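Local coordinates for protein alginate lyase (Bacteroides ovatus, PDB 3NNB) that probably cleaves the polysaccharide alginate by beta-elimination, at residues A[39-44]-A[109-114]; A[134-139]-A[189-194]; A[229-234]-A[244-249]; A[286-291]-A[297-302]. All coordinates share one frame; numbering follows the deposited sequence. Where two conformers were deposited one is given.

From the N terminus, interaction 1 comes first: it closes a loop of 64 residues by laying the end of helix 27-41 on helix 98-118. Helix 121-136 follows next, and its last residues reach helix 189-208 in interaction 2, across 49 intervening residues. The two later contacts are local. Interaction 3 pairs the neighbouring helices 221-236 and 240-258, and interaction 4 folds the segment after helix 274-293 back onto that helix. All four lie in series, so none nests in or crosses another. Interactions 3 and 4 do touch, their centres 11 Å apart: OG1 of Thr231 meets CE of Met288, and the backbone oxygen of Ile247 meets CD1 of Ile299.

Interaction 1: A[39-44]-A[109-114]; sequences KALKMT and TTLGLA
The methyl group of Ala40 sits on the fork of Leu111, and this is the close-set half of the contact. CB of Ala40 lies 4.0 Å from CG of Leu111, with CD1 and CD2 at the same range, so the methyl rests against the fork about equally far from all three atoms. Leu111 presents its fork this way because its CG stands anti to the carbonyl carbon (chi1 -67°), and both residues are buried. The pair joins helix 27-41 to helix 98-118 in a chain whose helices probably form the alpha/alpha toroid of alginate lyases of this family. An alanine in place of Leu111 removes the whole fork, which would probably open a gap beside Ala40 and leave CD2 of Leu41 without its neighbour. Packing thins toward Leu41, which is partly exposed and marks the looser, solvent side: its CD2 meets CD2 of Leu111 at 4.1 Å, one methyl against another, the two side chains crossing obliquely. Leu111 also packs on Tyr123 and Ala127 of helix 121-136, while Lys126 of that helix donates to the backbone oxygens of Leu41 and Met43.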
loop_
_atom_site.group_PDB
_atom_site.type_symbol
_atom_site.label_atom_id
_atom_site.label_comp_id
_atom_site.label_asym_id
_atom_site.label_seq_id
_atom_site.Cartn_x
_atom_site.Cartn_y
_atom_site.Cartn_z
ATOM N N LYS A 39 -11.871 16.567 -8.359
ATOM C CA LYS A 39 -11.644 15.773 -9.565
ATOM C C LYS A 39 -12.257 14.365 -9.414
ATOM O O LYS A 39 -12.863 13.820 -10.350
ATOM C CB LYS A 39 -10.145 15.650 -9.864
ATOM C CG LYS A 39 -9.508 16.920 -10.390
ATOM C CD LYS A 39 -7.987 16.722 -10.601
ATOM C CE LYS A 39 -7.269 18.060 -10.754
ATOM N NZ LYS A 39 -5.787 17.922 -10.614
ATOM N N ALA A 40 -12.149 13.794 -8.206
ATOM C CA ALA A 40 -12.731 12.492 -7.932
ATOM C C ALA A 40 -14.246 12.525 -8.043
ATOM O O ALA A 40 -14.849 11.496 -8.393
ATOM C CB ALA A 40 -12.280 11.938 -6.559
ATOM N N LEU A 41 -14.867 13.679 -7.716
ATOM C CA LEU A 41 -16.336 13.805 -7.875
ATOM C C LEU A 41 -16.787 13.604 -9.312
ATOM O O LEU A 41 -17.909 13.190 -9.548
ATOM C CB LEU A 41 -16.829 15.159 -7.396
ATOM C CG LEU A 41 -16.726 15.504 -5.910
ATOM C CD1 LEU A 41 -17.279 16.939 -5.636
ATOM C CD2 LEU A 41 -17.432 14.487 -5.035
ATOM N N LYS A 42 -15.920 13.933 -10.265
ATOM C CA LYS A 42 -16.229 13.801 -11.677
ATOM C C LYS A 42 -16.095 12.386 -12.195
ATOM O O LYS A 42 -16.506 12.103 -13.330
ATOM C CB LYS A 42 -15.278 14.696 -12.489
ATOM C CG LYS A 42 -15.446 16.174 -12.195
ATOM C CD LYS A 42 -14.462 17.017 -12.992
ATOM C CE LYS A 42 -14.691 18.508 -12.733
ATOM N NZ LYS A 42 -14.309 18.990 -11.371
HETATM N N MSE A 43 -15.425 11.520 -11.438
HETATM C CA MSE A 43 -15.087 10.169 -11.934
HETATM C C MSE A 43 -16.282 9.228 -11.798
HETATM O O MSE A 43 -16.958 9.200 -10.775
HETATM C CB MSE A 43 -13.875 9.589 -11.190
HETATM C CG MSE A 43 -13.501 8.169 -11.653
HETATM SE SE MSE A 43 -12.004 7.407 -10.659
HETATM C CE MSE A 43 -10.544 8.333 -11.520
ATOM N N THR A 44 -16.544 8.447 -12.852
ATOM C CA THR A 44 -17.565 7.403 -12.771
ATOM C C THR A 44 -16.944 6.225 -12.000
ATOM O O THR A 44 -15.866 5.742 -12.390
ATOM C CB THR A 44 -17.989 6.907 -14.169
ATOM O OG1 THR A 44 -18.532 8.012 -14.898
ATOM C CG2 THR A 44 -19.019 5.785 -14.066
ATOM N N THR A 109 -9.692 7.077 -0.805
ATOM C CA THR A 109 -8.693 7.661 0.104
ATOM C C THR A 109 -8.708 9.202 0.016
ATOM O O THR A 109 -8.789 9.897 1.048
ATOM C CB THR A 109 -7.305 7.033 -0.100
ATOM O OG1 THR A 109 -7.377 5.653 0.310
ATOM C CG2 THR A 109 -6.232 7.745 0.711
ATOM N N THR A 110 -8.648 9.738 -1.196
ATOM C CA THR A 110 -8.730 11.172 -1.431
ATOM C C THR A 110 -10.006 11.767 -0.802
ATOM O O THR A 110 -9.966 12.813 -0.107
ATOM C CB THR A 110 -8.714 11.469 -2.952
ATOM O OG1 THR A 110 -7.458 11.037 -3.502
ATOM C CG2 THR A 110 -8.937 12.940 -3.266
ATOM N N LEU A 111 -11.146 11.140 -1.092
ATOM C CA LEU A 111 -12.435 11.628 -0.639
ATOM C C LEU A 111 -12.594 11.560 0.864
ATOM O O LEU A 111 -13.145 12.470 1.472
ATOM C CB LEU A 111 -13.595 10.919 -1.351
ATOM C CG LEU A 111 -13.634 11.292 -2.868
ATOM C CD1 LEU A 111 -14.422 10.194 -3.657
ATOM C CD2 LEU A 111 -14.205 12.746 -3.124
ATOM N N GLY A 112 -12.134 10.475 1.491
ATOM C CA GLY A 112 -12.233 10.343 2.915
ATOM C C GLY A 112 -11.367 11.390 3.616
ATOM O O GLY A 112 -11.797 12.021 4.580
ATOM N N LEU A 113 -10.153 11.559 3.130
ATOM C CA LEU A 113 -9.269 12.608 3.647
ATOM C C LEU A 113 -9.908 14.003 3.435
ATOM O O LEU A 113 -9.900 14.841 4.327
ATOM C CB LEU A 113 -7.916 12.531 2.970
ATOM C CG LEU A 113 -7.012 11.429 3.494
ATOM C CD1 LEU A 113 -5.777 11.339 2.569
ATOM C CD2 LEU A 113 -6.598 11.615 4.959
ATOM N N ALA A 114 -10.454 14.239 2.253
ATOM C CA ALA A 114 -11.130 15.513 1.987
ATOM C C ALA A 114 -12.307 15.738 2.930
ATOM O O ALA A 114 -12.473 16.866 3.456
ATOM C CB ALA A 114 -11.598 15.596 0.499
#

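Interaction 2: A[134-139]-A[189-194]; sequences WFLDAK and PKVKKG
Leu136 is the residue that bridges to Gly194 and Val191, and two buried aromatic residues lead up to it. Trp134 comes first, packed on Lys100, Leu101 and Met104 of helix 98-118; its CD1 lies over the centre of the Phe135 ring, 3.4 Å above the plane. Phe135 begins toward helix 189-208 but carries its ring off to meet Trp198 of that helix edge-to-face. In this mainly helical fold, consistent with the alpha/alpha toroid of the alginate lyase family, helix 121-136 passes through a wider pi-type turn at 134-136. Leu136 follows, its CG turned anti to the carbonyl carbon (chi1 -51°), which aims the two methyls at helix 189-208. CD2 of Leu136 rests on backbone, 3.6 Å from C and 3.7 Å from O of Gly194. A beta carbon on Gly194 would come to 2.9 Å from this methyl, a clash, so the bare glycine is what admits Leu136. The other branch is looser: CD1 of Leu136 stands 4.5 Å from CG1 of Val191. Across the way, Val191 is about 8 Å by its side chain from a bound sodium ion, and Lys192 forms a salt bridge with Glu182, one of the sodium ligands.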
loop_
_atom_site.group_PDB
_atom_site.type_symbol
_atom_site.label_atom_id
_atom_site.label_comp_id
_atom_site.label_asym_id
_atom_site.label_seq_id
_atom_site.Cartn_x
_atom_site.Cartn_y
_atom_site.Cartn_z
ATOM N N TRP A 134 -17.999 -0.804 -6.017
ATOM C CA TRP A 134 -16.880 -1.755 -6.027
ATOM C C TRP A 134 -17.089 -3.008 -5.186
ATOM O O TRP A 134 -16.694 -4.103 -5.600
ATOM C CB TRP A 134 -15.557 -1.079 -5.606
ATOM C CG TRP A 134 -14.380 -1.968 -5.857
ATOM C CD1 TRP A 134 -13.861 -2.910 -5.030
ATOM C CD2 TRP A 134 -13.671 -2.085 -7.096
ATOM N NE1 TRP A 134 -12.827 -3.584 -5.662
ATOM C CE2 TRP A 134 -12.721 -3.117 -6.939
ATOM C CE3 TRP A 134 -13.743 -1.407 -8.324
ATOM C CZ2 TRP A 134 -11.832 -3.484 -7.956
ATOM C CZ3 TRP A 134 -12.853 -1.751 -9.326
ATOM C CH2 TRP A 134 -11.934 -2.807 -9.152
ATOM N N PHE A 135 -17.653 -2.840 -3.995
ATOM C CA PHE A 135 -17.742 -3.863 -2.975
ATOM C C PHE A 135 -19.119 -4.454 -2.642
ATOM O O PHE A 135 -19.171 -5.597 -2.168
ATOM C CB PHE A 135 -17.188 -3.345 -1.649
ATOM C CG PHE A 135 -15.712 -3.058 -1.656
ATOM C CD1 PHE A 135 -14.768 -4.086 -1.501
ATOM C CD2 PHE A 135 -15.242 -1.748 -1.804
ATOM C CE1 PHE A 135 -13.421 -3.826 -1.506
ATOM C CE2 PHE A 135 -13.870 -1.495 -1.846
ATOM C CZ PHE A 135 -12.964 -2.538 -1.658
ATOM N N LEU A 136 -20.193 -3.661 -2.725
ATOM C CA LEU A 136 -21.477 -4.011 -2.078
ATOM C C LEU A 136 -22.622 -4.275 -3.034
ATOM O O LEU A 136 -23.488 -5.107 -2.712
ATOM C CB LEU A 136 -21.901 -2.948 -1.059
ATOM C CG LEU A 136 -20.809 -2.572 -0.036
ATOM C CD1 LEU A 136 -21.317 -1.428 0.891
ATOM C CD2 LEU A 136 -20.381 -3.800 0.771
ATOM N N ASP A 137 -22.655 -3.596 -4.177
ATOM C CA ASP A 137 -23.788 -3.709 -5.100
ATOM C C ASP A 137 -23.704 -5.083 -5.788
ATOM O O ASP A 137 -22.659 -5.459 -6.350
ATOM C CB ASP A 137 -23.725 -2.633 -6.181
ATOM C CG ASP A 137 -24.031 -1.208 -5.686
ATOM O OD1 ASP A 137 -24.563 -1.054 -4.568
ATOM O OD2 ASP A 137 -23.697 -0.250 -6.468
ATOM N N ALA A 138 -24.816 -5.818 -5.793
ATOM C CA ALA A 138 -24.829 -7.163 -6.376
ATOM C C ALA A 138 -24.421 -7.179 -7.828
ATOM O O ALA A 138 -23.764 -8.135 -8.269
ATOM C CB ALA A 138 -26.269 -7.822 -6.229
ATOM N N LYS A 139 -24.815 -6.163 -8.589
ATOM C CA LYS A 139 -24.580 -6.152 -10.022
ATOM C C LYS A 139 -23.110 -5.988 -10.370
ATOM O O LYS A 139 -22.699 -6.351 -11.468
ATOM C CB LYS A 139 -25.413 -5.058 -10.718
ATOM C CG LYS A 139 -26.914 -5.413 -10.809
ATOM C CD LYS A 139 -27.661 -4.370 -11.655
ATOM C CE LYS A 139 -29.160 -4.312 -11.342
ATOM N NZ LYS A 139 -29.832 -3.180 -12.095
ATOM N N PRO A 189 -24.156 2.911 9.323
ATOM C CA PRO A 189 -23.886 1.583 9.916
ATOM C C PRO A 189 -24.030 0.418 8.918
ATOM O O PRO A 189 -23.268 -0.542 8.994
ATOM C CB PRO A 189 -24.919 1.490 11.050
ATOM C CG PRO A 189 -25.139 2.939 11.434
ATOM C CD PRO A 189 -25.068 3.732 10.144
ATOM N N LYS A 190 -24.956 0.511 7.966
ATOM C CA LYS A 190 -25.114 -0.534 6.960
ATOM C C LYS A 190 -23.886 -0.586 6.042
ATOM O O LYS A 190 -23.437 -1.663 5.696
ATOM C CB LYS A 190 -26.392 -0.333 6.169
ATOM C CG LYS A 190 -26.742 -1.377 5.119
ATOM C CD LYS A 190 -28.212 -1.185 4.673
ATOM C CE LYS A 190 -28.657 -2.199 3.617
ATOM N NZ LYS A 190 -29.863 -1.728 2.821
ATOM N N VAL A 191 -23.368 0.567 5.632
ATOM C CA VAL A 191 -22.155 0.605 4.780
ATOM C C VAL A 191 -20.956 0.021 5.545
ATOM O O VAL A 191 -20.216 -0.819 5.022
ATOM C CB VAL A 191 -21.866 2.032 4.275
ATOM C CG1 VAL A 191 -20.490 2.107 3.542
ATOM C CG2 VAL A 191 -23.022 2.476 3.360
ATOM N N LYS A 192 -20.808 0.412 6.803
ATOM C CA LYS A 192 -19.724 -0.060 7.611
ATOM C C LYS A 192 -19.809 -1.571 7.770
ATOM O O LYS A 192 -18.826 -2.269 7.650
ATOM C CB LYS A 192 -19.766 0.610 8.978
ATOM C CG LYS A 192 -18.553 0.242 9.836
ATOM C CD LYS A 192 -18.508 1.076 11.138
ATOM C CE LYS A 192 -17.322 0.601 11.986
ATOM N NZ LYS A 192 -17.067 1.369 13.242
ATOM N N LYS A 193 -21.008 -2.077 8.069
ATOM C CA LYS A 193 -21.189 -3.501 8.248
ATOM C C LYS A 193 -20.812 -4.256 6.952
ATOM O O LYS A 193 -20.196 -5.319 6.981
ATOM C CB LYS A 193 -22.634 -3.779 8.618
ATOM C CG LYS A 193 -22.965 -5.234 8.871
ATOM C CD LYS A 193 -24.442 -5.396 9.323
ATOM C CE LYS A 193 -24.834 -6.870 9.443
ATOM N NZ LYS A 193 -26.305 -7.023 9.387
ATOM N N GLY A 194 -21.252 -3.741 5.808
ATOM C CA GLY A 194 -20.955 -4.370 4.529
ATOM C C GLY A 194 -19.463 -4.419 4.238
ATOM O O GLY A 194 -18.948 -5.448 3.767
#

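Interaction 3: A[229-234]-A[244-249]; sequences QLTAYA and MKTIQE
Thr231 and Thr246 face each other across two successive helices, 221-236 and 240-258, that form an antiparallel hairpin; their CA atoms are the nearest pair between the two segments. The segment axes approach to 9.1 Å, with 153° between directions. Contacts between an oxygen and a carbon come first. OG1 of Thr231 touches CG2 of Thr246 at 3.2 Å, the two side chains sliding past each other in opposite directions, and CD2 of Leu230 reaches OG1 of Thr246 at 3.7 Å, those two side chains crossing at about a right angle. Neither buried hydroxyl lacks a mate: each bonds back within its own helix, Thr231 OG1 to the backbone oxygen of Asp227 and Thr246 OG1 to that of Leu242.

The apolar part belongs to the other branch of Thr231. Its CG2, anti to the backbone N, lies 3.7 Å from CD1 of Ile247, and CG1 of Ile247 is as near. An alanine at Thr231 drops both branches, which would probably open a gap before Ile247 and Thr246 and leave the backbone oxygen of Asp227 without this donor.

Off the interface, Tyr233 OH donates to OE1 of Gln229 at 2.7 Å, in the carbonyl plane and on a lone pair, which holds the amide and ring together.

Around the hairpin, Leu230 packs on Met206 of helix 189-208, while Ile247 meets Ala292 and Thr231 meets Ile291, both of helix 274-293.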
loop_
_atom_site.group_PDB
_atom_site.type_symbol
_atom_site.label_atom_id
_atom_site.label_comp_id
_atom_site.label_asym_id
_atom_site.label_seq_id
_atom_site.Cartn_x
_atom_site.Cartn_y
_atom_site.Cartn_z
ATOM N N GLN A 229 -0.800 -6.494 5.545
ATOM C CA GLN A 229 -2.181 -6.466 5.088
ATOM C C GLN A 229 -3.022 -7.342 6.012
ATOM O O GLN A 229 -4.080 -6.926 6.451
ATOM C CB GLN A 229 -2.267 -7.031 3.658
ATOM C CG GLN A 229 -1.572 -6.214 2.589
ATOM C CD GLN A 229 -2.057 -6.601 1.195
ATOM O OE1 GLN A 229 -3.210 -6.318 0.837
ATOM N NE2 GLN A 229 -1.168 -7.215 0.381
ATOM N N LEU A 230 -2.544 -8.546 6.344
ATOM C CA LEU A 230 -3.324 -9.419 7.246
ATOM C C LEU A 230 -3.612 -8.692 8.578
ATOM O O LEU A 230 -4.738 -8.718 9.111
ATOM C CB LEU A 230 -2.601 -10.742 7.485
ATOM C CG LEU A 230 -3.409 -11.788 8.276
ATOM C CD1 LEU A 230 -4.552 -12.339 7.411
ATOM C CD2 LEU A 230 -2.449 -12.919 8.746
ATOM N N THR A 231 -2.597 -8.003 9.085
ATOM C CA THR A 231 -2.696 -7.301 10.378
ATOM C C THR A 231 -3.731 -6.183 10.286
ATOM O O THR A 231 -4.623 -6.074 11.127
ATOM C CB THR A 231 -1.355 -6.793 10.820
ATOM O OG1 THR A 231 -0.455 -7.897 10.963
ATOM C CG2 THR A 231 -1.457 -6.073 12.196
ATOM N N ALA A 232 -3.613 -5.345 9.250
ATOM C CA ALA A 232 -4.538 -4.238 9.088
ATOM C C ALA A 232 -5.986 -4.732 8.900
ATOM O O ALA A 232 -6.923 -4.140 9.466
ATOM C CB ALA A 232 -4.138 -3.405 7.867
ATOM N N TYR A 233 -6.185 -5.777 8.087
ATOM C CA TYR A 233 -7.557 -6.250 7.790
ATOM C C TYR A 233 -8.127 -6.948 9.025
ATOM O O TYR A 233 -9.315 -6.803 9.322
ATOM C CB TYR A 233 -7.616 -7.138 6.557
ATOM C CG TYR A 233 -6.981 -6.486 5.345
ATOM C CD1 TYR A 233 -6.844 -5.134 5.255
ATOM C CD2 TYR A 233 -6.459 -7.258 4.297
ATOM C CE1 TYR A 233 -6.191 -4.537 4.145
ATOM C CE2 TYR A 233 -5.878 -6.697 3.212
ATOM C CZ TYR A 233 -5.702 -5.332 3.134
ATOM O OH TYR A 233 -5.013 -4.766 2.076
ATOM N N ALA A 234 -7.264 -7.639 9.770
ATOM C CA ALA A 234 -7.687 -8.251 11.036
ATOM C C ALA A 234 -8.198 -7.172 11.992
ATOM O O ALA A 234 -9.262 -7.329 12.604
ATOM C CB ALA A 234 -6.505 -9.068 11.677
HETATM N N MSE A 244 -2.451 -9.208 16.723
HETATM C CA MSE A 244 -1.390 -9.340 17.737
HETATM C C MSE A 244 -0.409 -10.481 17.413
HETATM O O MSE A 244 0.823 -10.297 17.502
HETATM C CB MSE A 244 -2.026 -9.517 19.135
HETATM C CG MSE A 244 -1.097 -9.286 20.298
HETATM SE SE MSE A 244 -0.617 -7.416 20.487
HETATM C CE MSE A 244 -2.333 -6.668 21.000
ATOM N N LYS A 245 -0.937 -11.630 17.031
ATOM C CA LYS A 245 -0.112 -12.778 16.689
ATOM C C LYS A 245 0.822 -12.456 15.518
ATOM O O LYS A 245 1.996 -12.773 15.550
ATOM C CB LYS A 245 -0.972 -13.983 16.340
ATOM C CG LYS A 245 -0.206 -15.122 15.701
ATOM C CD LYS A 245 -1.149 -16.232 15.248
ATOM C CE LYS A 245 -0.400 -17.538 15.021
ATOM N NZ LYS A 245 0.540 -17.469 13.862
ATOM N N THR A 246 0.262 -11.844 14.475
ATOM C CA THR A 246 1.005 -11.544 13.254
ATOM C C THR A 246 2.113 -10.529 13.573
ATOM O O THR A 246 3.242 -10.642 13.099
ATOM C CB THR A 246 0.041 -11.044 12.154
ATOM O OG1 THR A 246 -1.006 -12.002 11.998
ATOM C CG2 THR A 246 0.778 -10.865 10.801
ATOM N N ILE A 247 1.785 -9.552 14.398
ATOM C CA ILE A 247 2.783 -8.556 14.862
ATOM C C ILE A 247 3.909 -9.199 15.654
ATOM O O ILE A 247 5.096 -8.937 15.421
ATOM C CB ILE A 247 2.114 -7.438 15.674
ATOM C CG1 ILE A 247 1.214 -6.576 14.749
ATOM C CG2 ILE A 247 3.167 -6.531 16.372
ATOM C CD1 ILE A 247 0.253 -5.618 15.468
ATOM N N GLN A 248 3.548 -10.050 16.611
ATOM C CA GLN A 248 4.552 -10.657 17.474
ATOM C C GLN A 248 5.500 -11.556 16.726
ATOM O O GLN A 248 6.668 -11.617 17.074
ATOM C CB GLN A 248 3.869 -11.347 18.662
ATOM C CG GLN A 248 3.343 -10.234 19.618
ATOM C CD GLN A 248 2.438 -10.711 20.725
ATOM O OE1 GLN A 248 2.004 -11.865 20.751
ATOM N NE2 GLN A 248 2.107 -9.794 21.631
ATOM N N GLU A 249 5.025 -12.190 15.662
ATOM C CA GLU A 249 5.851 -13.052 14.831
ATOM C C GLU A 249 6.659 -12.328 13.751
ATOM O O GLU A 249 7.584 -12.907 13.149
ATOM C CB GLU A 249 4.987 -14.130 14.193
ATOM C CG GLU A 249 4.385 -15.044 15.219
ATOM C CD GLU A 249 3.526 -16.147 14.617
ATOM O OE1 GLU A 249 3.332 -16.224 13.381
ATOM O OE2 GLU A 249 3.055 -16.956 15.424
#

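Interaction 4: A[286-291]-A[297-302]; sequences LDMCSI and QDIYNA
Cys289 and Leu286 receive Tyr300 where the loop after helix 274-293 returns against that helix; within it Ile299 to Ala302 form a type I beta turn. The turn is braced by an Asx motif: OD1 of Asp298 accepts from the backbone N of Asn301 at 3.0 Å, with an N-H...O angle of 163°, the donor standing above the carboxylate plane.

Sulfur and ring contacts come next. SG of Cys289 lies at the edge of the Tyr300 ring, 78° off the ring normal, and close to the backbone, 3.5 Å from CA of Tyr300. At the same rim Leu286 brings CD2 to 3.9 Å from CE2 of Tyr300, in the plane of the ring, the two side chains side by side and pointing the same way. Chi1 of Tyr300 at -175° swings its ring away from the backbone N and alongside Leu286. Elsewhere Phe353 lies against this ring with the planes nearly parallel.

Apolar packing fills in beside the turn. CG2 of Ile299 meets SG of Cys289 at 3.9 Å, and CG of Met288 approaches the same methyl more loosely. On the helix, Ile291 also packs on Val228 and Leu235 of helix 221-236.

Water ties the backbones together: one molecule accepts from N of Tyr300 at 3.2 Å and donates to O of Cys289 at 3.1 Å.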
loop_
_atom_site.group_PDB
_atom_site.type_symbol
_atom_site.label_atom_id
_atom_site.label_comp_id
_atom_site.label_asym_id
_atom_site.label_seq_id
_atom_site.Cartn_x
_atom_site.Cartn_y
_atom_site.Cartn_z
ATOM N N LEU A 286 7.709 0.284 7.916
ATOM C CA LEU A 286 7.218 1.438 8.670
ATOM C C LEU A 286 5.716 1.456 8.829
ATOM O O LEU A 286 5.206 1.872 9.868
ATOM C CB LEU A 286 7.773 2.741 8.106
ATOM C CG LEU A 286 9.298 2.899 8.188
ATOM C CD1 LEU A 286 9.855 4.071 7.354
ATOM C CD2 LEU A 286 9.725 3.134 9.648
ATOM N N ASP A 287 4.986 0.979 7.820
ATOM C CA ASP A 287 3.549 0.785 7.975
ATOM C C ASP A 287 3.263 -0.207 9.112
ATOM O O ASP A 287 2.404 0.051 9.935
ATOM C CB ASP A 287 2.928 0.205 6.681
ATOM C CG ASP A 287 2.795 1.229 5.569
ATOM O OD1 ASP A 287 2.811 2.453 5.783
ATOM O OD2 ASP A 287 2.710 0.762 4.404
HETATM N N MSE A 288 3.998 -1.321 9.195
HETATM C CA MSE A 288 3.835 -2.265 10.278
HETATM C C MSE A 288 4.192 -1.604 11.603
HETATM O O MSE A 288 3.515 -1.839 12.611
HETATM C CB MSE A 288 4.699 -3.506 10.065
HETATM C CG MSE A 288 4.432 -4.629 11.060
HETATM SE SE MSE A 288 2.556 -5.128 11.199
HETATM C CE MSE A 288 2.791 -6.977 10.923
ATOM N N CYS A 289 5.265 -0.815 11.635
ATOM C CA CYS A 289 5.641 -0.130 12.891
ATOM C C CYS A 289 4.497 0.768 13.351
ATOM O O CYS A 289 4.197 0.826 14.549
ATOM C CB CYS A 289 6.886 0.738 12.675
ATOM S SG CYS A 289 8.408 -0.207 12.410
ATOM N N SER A 290 3.863 1.474 12.397
ATOM C CA SER A 290 2.752 2.377 12.713
ATOM C C SER A 290 1.562 1.602 13.275
ATOM O O SER A 290 1.055 1.919 14.363
ATOM C CB SER A 290 2.345 3.191 11.476
ATOM O OG SER A 290 3.445 3.983 11.046
ATOM N N ILE A 291 1.142 0.537 12.572
ATOM C CA ILE A 291 0.047 -0.302 13.069
ATOM C C ILE A 291 0.356 -0.859 14.451
ATOM O O ILE A 291 -0.460 -0.741 15.380
ATOM C CB ILE A 291 -0.237 -1.466 12.133
ATOM C CG1 ILE A 291 -0.698 -0.918 10.789
ATOM C CG2 ILE A 291 -1.328 -2.399 12.713
ATOM C CD1 ILE A 291 -0.702 -2.009 9.676
ATOM N N GLN A 297 3.025 -2.333 20.595
ATOM C CA GLN A 297 4.034 -3.287 20.183
ATOM C C GLN A 297 5.183 -2.582 19.447
ATOM O O GLN A 297 4.977 -1.853 18.468
ATOM C CB GLN A 297 3.429 -4.378 19.300
ATOM C CG GLN A 297 2.188 -5.053 19.901
ATOM C CD GLN A 297 2.501 -5.723 21.215
ATOM O OE1 GLN A 297 3.365 -6.591 21.267
ATOM N NE2 GLN A 297 1.843 -5.279 22.305
ATOM N N ASP A 298 6.393 -2.744 19.959
ATOM C CA ASP A 298 7.544 -2.005 19.428
ATOM C C ASP A 298 8.231 -2.858 18.354
ATOM O O ASP A 298 9.203 -3.539 18.623
ATOM C CB ASP A 298 8.520 -1.681 20.547
ATOM C CG ASP A 298 9.632 -0.749 20.093
ATOM O OD1 ASP A 298 9.770 -0.497 18.856
ATOM O OD2 ASP A 298 10.387 -0.278 20.959
ATOM N N ILE A 299 7.716 -2.790 17.134
ATOM C CA ILE A 299 8.349 -3.455 16.000
ATOM C C ILE A 299 9.592 -2.657 15.560
ATOM O O ILE A 299 10.617 -3.235 15.176
ATOM C CB ILE A 299 7.345 -3.579 14.855
ATOM C CG1 ILE A 299 6.263 -4.603 15.218
ATOM C CG2 ILE A 299 8.033 -3.899 13.486
ATOM C CD1 ILE A 299 6.807 -6.057 15.377
ATOM N N TYR A 300 9.527 -1.328 15.630
ATOM C CA TYR A 300 10.616 -0.513 15.085
ATOM C C TYR A 300 11.985 -0.895 15.671
ATOM O O TYR A 300 12.965 -0.999 14.940
ATOM C CB TYR A 300 10.371 0.981 15.295
ATOM C CG TYR A 300 11.403 1.850 14.635
ATOM C CD1 TYR A 300 12.557 2.210 15.292
ATOM C CD2 TYR A 300 11.237 2.307 13.306
ATOM C CE1 TYR A 300 13.511 3.011 14.658
ATOM C CE2 TYR A 300 12.159 3.060 12.678
ATOM C CZ TYR A 300 13.317 3.405 13.342
ATOM O OH TYR A 300 14.234 4.187 12.709
ATOM N N ASN A 301 12.045 -1.074 16.992
ATOM C CA ASN A 301 13.295 -1.323 17.679
ATOM C C ASN A 301 13.684 -2.810 17.760
ATOM O O ASN A 301 14.712 -3.147 18.366
ATOM C CB ASN A 301 13.215 -0.691 19.097
ATOM C CG ASN A 301 13.169 0.809 19.040
ATOM O OD1 ASN A 301 12.189 1.461 19.500
ATOM N ND2 ASN A 301 14.192 1.391 18.444
ATOM N N ALA A 302 12.893 -3.686 17.128
ATOM C CA ALA A 302 13.153 -5.133 17.169
ATOM C C ALA A 302 14.489 -5.406 16.505
ATOM O O ALA A 302 14.709 -5.007 15.372
ATOM C CB ALA A 302 12.041 -5.945 16.496
HETATM O O HOH W 1 6.682 0.014 16.188
#